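Local coordinates for uncharacterized protein conserved in bacteria with a cystatin-like fold (Silicibacter pomeroyi, PDB 3FLJ) that is of unknown function but has the cystatin-like fold of the SnoaL-like family, whose curved sheet and helices may enclose a small-molecule pocket, at residues 88-94 with 105-111. Residues are numbered along the deposited sequence; the frame is centred on the assembly and turned at random.
Sequences KDWALEF and GVDLITL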
# COMPACT_ATOMS: atom_id res chain seq x y z
N LYS A 88 10.34 -1.85 -15.03
CA LYS A 88 11.04 -1.89 -13.75
C LYS A 88 10.21 -1.47 -12.54
O LYS A 88 10.68 -1.66 -11.43
CB LYS A 88 12.32 -1.06 -13.85
CG LYS A 88 13.31 -1.73 -14.83
CD LYS A 88 14.59 -0.97 -15.04
CE LYS A 88 15.53 -1.76 -15.93
NZ LYS A 88 14.95 -2.16 -17.25
N ASP A 89 8.97 -1.01 -12.76
CA ASP A 89 8.10 -0.46 -11.71
C ASP A 89 6.87 -1.32 -11.54
O ASP A 89 6.09 -1.45 -12.48
CB ASP A 89 7.67 0.95 -12.15
CG ASP A 89 8.85 1.91 -12.27
OD1 ASP A 89 9.62 2.00 -11.31
OD2 ASP A 89 9.01 2.56 -13.34
N TRP A 90 6.70 -1.93 -10.35
CA TRP A 90 5.58 -2.85 -10.06
C TRP A 90 4.94 -2.65 -8.69
O TRP A 90 5.61 -2.21 -7.75
CB TRP A 90 6.06 -4.31 -10.17
CG TRP A 90 6.52 -4.67 -11.54
CD1 TRP A 90 7.77 -4.50 -12.04
CD2 TRP A 90 5.73 -5.20 -12.60
NE1 TRP A 90 7.82 -4.91 -13.34
CE2 TRP A 90 6.58 -5.34 -13.73
CE3 TRP A 90 4.38 -5.58 -12.71
CZ2 TRP A 90 6.13 -5.86 -14.95
CZ3 TRP A 90 3.93 -6.09 -13.93
CH2 TRP A 90 4.81 -6.24 -15.03
N ALA A 91 3.64 -2.97 -8.60
CA ALA A 91 2.86 -2.93 -7.35
C ALA A 91 2.10 -4.26 -7.30
O ALA A 91 1.24 -4.51 -8.16
CB ALA A 91 1.90 -1.75 -7.37
N LEU A 92 2.47 -5.13 -6.36
CA LEU A 92 1.84 -6.44 -6.18
C LEU A 92 0.93 -6.37 -4.94
O LEU A 92 1.41 -6.37 -3.80
CB LEU A 92 2.86 -7.57 -6.03
CG LEU A 92 3.77 -7.91 -7.21
CD1 LEU A 92 4.85 -6.86 -7.39
CD2 LEU A 92 4.40 -9.32 -7.05
N GLU A 93 -0.37 -6.33 -5.20
CA GLU A 93 -1.39 -6.26 -4.16
C GLU A 93 -1.66 -7.65 -3.62
O GLU A 93 -1.88 -8.57 -4.40
CB GLU A 93 -2.67 -5.67 -4.75
CG GLU A 93 -3.90 -5.59 -3.86
CD GLU A 93 -5.11 -5.18 -4.66
OE1 GLU A 93 -4.97 -4.32 -5.53
OE2 GLU A 93 -6.18 -5.73 -4.46
N PHE A 94 -1.69 -7.78 -2.29
CA PHE A 94 -1.97 -9.06 -1.61
C PHE A 94 -2.97 -8.93 -0.47
O PHE A 94 -3.23 -7.82 0.01
CB PHE A 94 -0.67 -9.69 -1.10
CG PHE A 94 0.06 -8.87 -0.04
CD1 PHE A 94 -0.26 -9.02 1.32
CD2 PHE A 94 1.07 -7.98 -0.39
CE1 PHE A 94 0.43 -8.28 2.32
CE2 PHE A 94 1.78 -7.24 0.59
CZ PHE A 94 1.45 -7.39 1.95
N GLY A 105 -2.27 -5.55 1.59
CA GLY A 105 -1.05 -4.78 1.37
C GLY A 105 -0.61 -4.73 -0.07
O GLY A 105 -1.26 -5.32 -0.93
N VAL A 106 0.45 -3.96 -0.30
CA VAL A 106 1.12 -3.84 -1.61
C VAL A 106 2.64 -3.93 -1.43
O VAL A 106 3.20 -3.23 -0.58
CB VAL A 106 0.79 -2.51 -2.34
CG1 VAL A 106 1.60 -2.38 -3.69
CG2 VAL A 106 -0.72 -2.42 -2.61
N ASP A 107 3.28 -4.79 -2.23
CA ASP A 107 4.75 -4.84 -2.36
C ASP A 107 5.09 -3.89 -3.50
O ASP A 107 4.76 -4.17 -4.66
CB ASP A 107 5.24 -6.26 -2.69
CG ASP A 107 4.94 -7.28 -1.59
OD1 ASP A 107 4.94 -6.92 -0.39
OD2 ASP A 107 4.74 -8.46 -1.93
N LEU A 108 5.74 -2.77 -3.18
CA LEU A 108 6.18 -1.78 -4.18
C LEU A 108 7.59 -2.17 -4.58
O LEU A 108 8.52 -2.05 -3.77
CB LEU A 108 6.13 -0.35 -3.63
CG LEU A 108 4.74 0.19 -3.31
CD1 LEU A 108 4.83 1.45 -2.43
CD2 LEU A 108 3.95 0.45 -4.61
N ILE A 109 7.75 -2.61 -5.83
CA ILE A 109 9.02 -3.14 -6.35
C ILE A 109 9.60 -2.25 -7.43
O ILE A 109 8.88 -1.86 -8.34
CB ILE A 109 8.83 -4.57 -6.91
CG1 ILE A 109 8.31 -5.54 -5.83
CG2 ILE A 109 10.15 -5.13 -7.51
CD1 ILE A 109 9.20 -5.74 -4.59
N THR A 110 10.90 -1.96 -7.30
CA THR A 110 11.69 -1.26 -8.31
C THR A 110 12.82 -2.23 -8.69
O THR A 110 13.59 -2.65 -7.81
CB THR A 110 12.29 0.06 -7.81
OG1 THR A 110 11.26 0.82 -7.17
CG2 THR A 110 12.87 0.86 -8.99
N LEU A 111 12.88 -2.61 -9.97
CA LEU A 111 13.93 -3.50 -10.48
C LEU A 111 15.08 -2.66 -11.01
O LEU A 111 14.89 -1.51 -11.44
CB LEU A 111 13.39 -4.42 -11.59
CG LEU A 111 12.18 -5.31 -11.24
CD1 LEU A 111 11.68 -6.07 -12.48
CD2 LEU A 111 12.50 -6.28 -10.10
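Lys88 opens the pairing with its carbonyl, which takes the N-H of Leu111 (Leu111 N to Lys88 O 2.8 Å), while its aliphatic CB, CG and CD run alongside the Leu111 carbonyl. Asp89 lies side by side with Thr110, a beta-branched residue at home in a strand; its OD1 forms a salt bridge with Arg82 of the second subunit, so the face carrying Asp89 and Thr110 meets that subunit. On the other face Trp90 exchanges two backbone bonds with Ile109. With CG anti to the carbonyl carbon (chi1 -62°), its indole swings back along the strand, where NE1 comes 4.1 Å from Leu111 CD1 while hydrogen-bonding Gly87 O. Ala91, a methyl short enough to let this face approach the second subunit, rests its CB 3.7 Å from Val106 CG1 and packs on Ala91 of the second subunit. The two strands form an antiparallel beta hairpin within the curved sheet of the cystatin-like fold, and helix 22-31 covers the face bearing Leu92. There Leu92 CD1 meets Ile109 CG1 at 4.0 Å, both branches greasy enough to be buried beneath Met27. Glu93 turns to the dimer face; its carboxylate, in salt bridges with Arg81 and Arg82 of the same chain, probably has its charge balanced there. Phe94, at chi1 63°, lays its ring across Gly105, which, lacking a CB, lets it lie directly over the backbone in a CH-pi contact (Gly105 CA to ring centroid 3.8 Å). The Asp107 side chain crosses that of Phe94 at about a right angle, the carboxylate plane tilted 36° from the ring, with OD1 3.3 Å from Phe94 CE2 and OD2 hydrogen-bonded to Tyr80 OH. With an alanine at Phe94, the Gly105 backbone would probably lose its aromatic cover, and Phe78 its stacking partner.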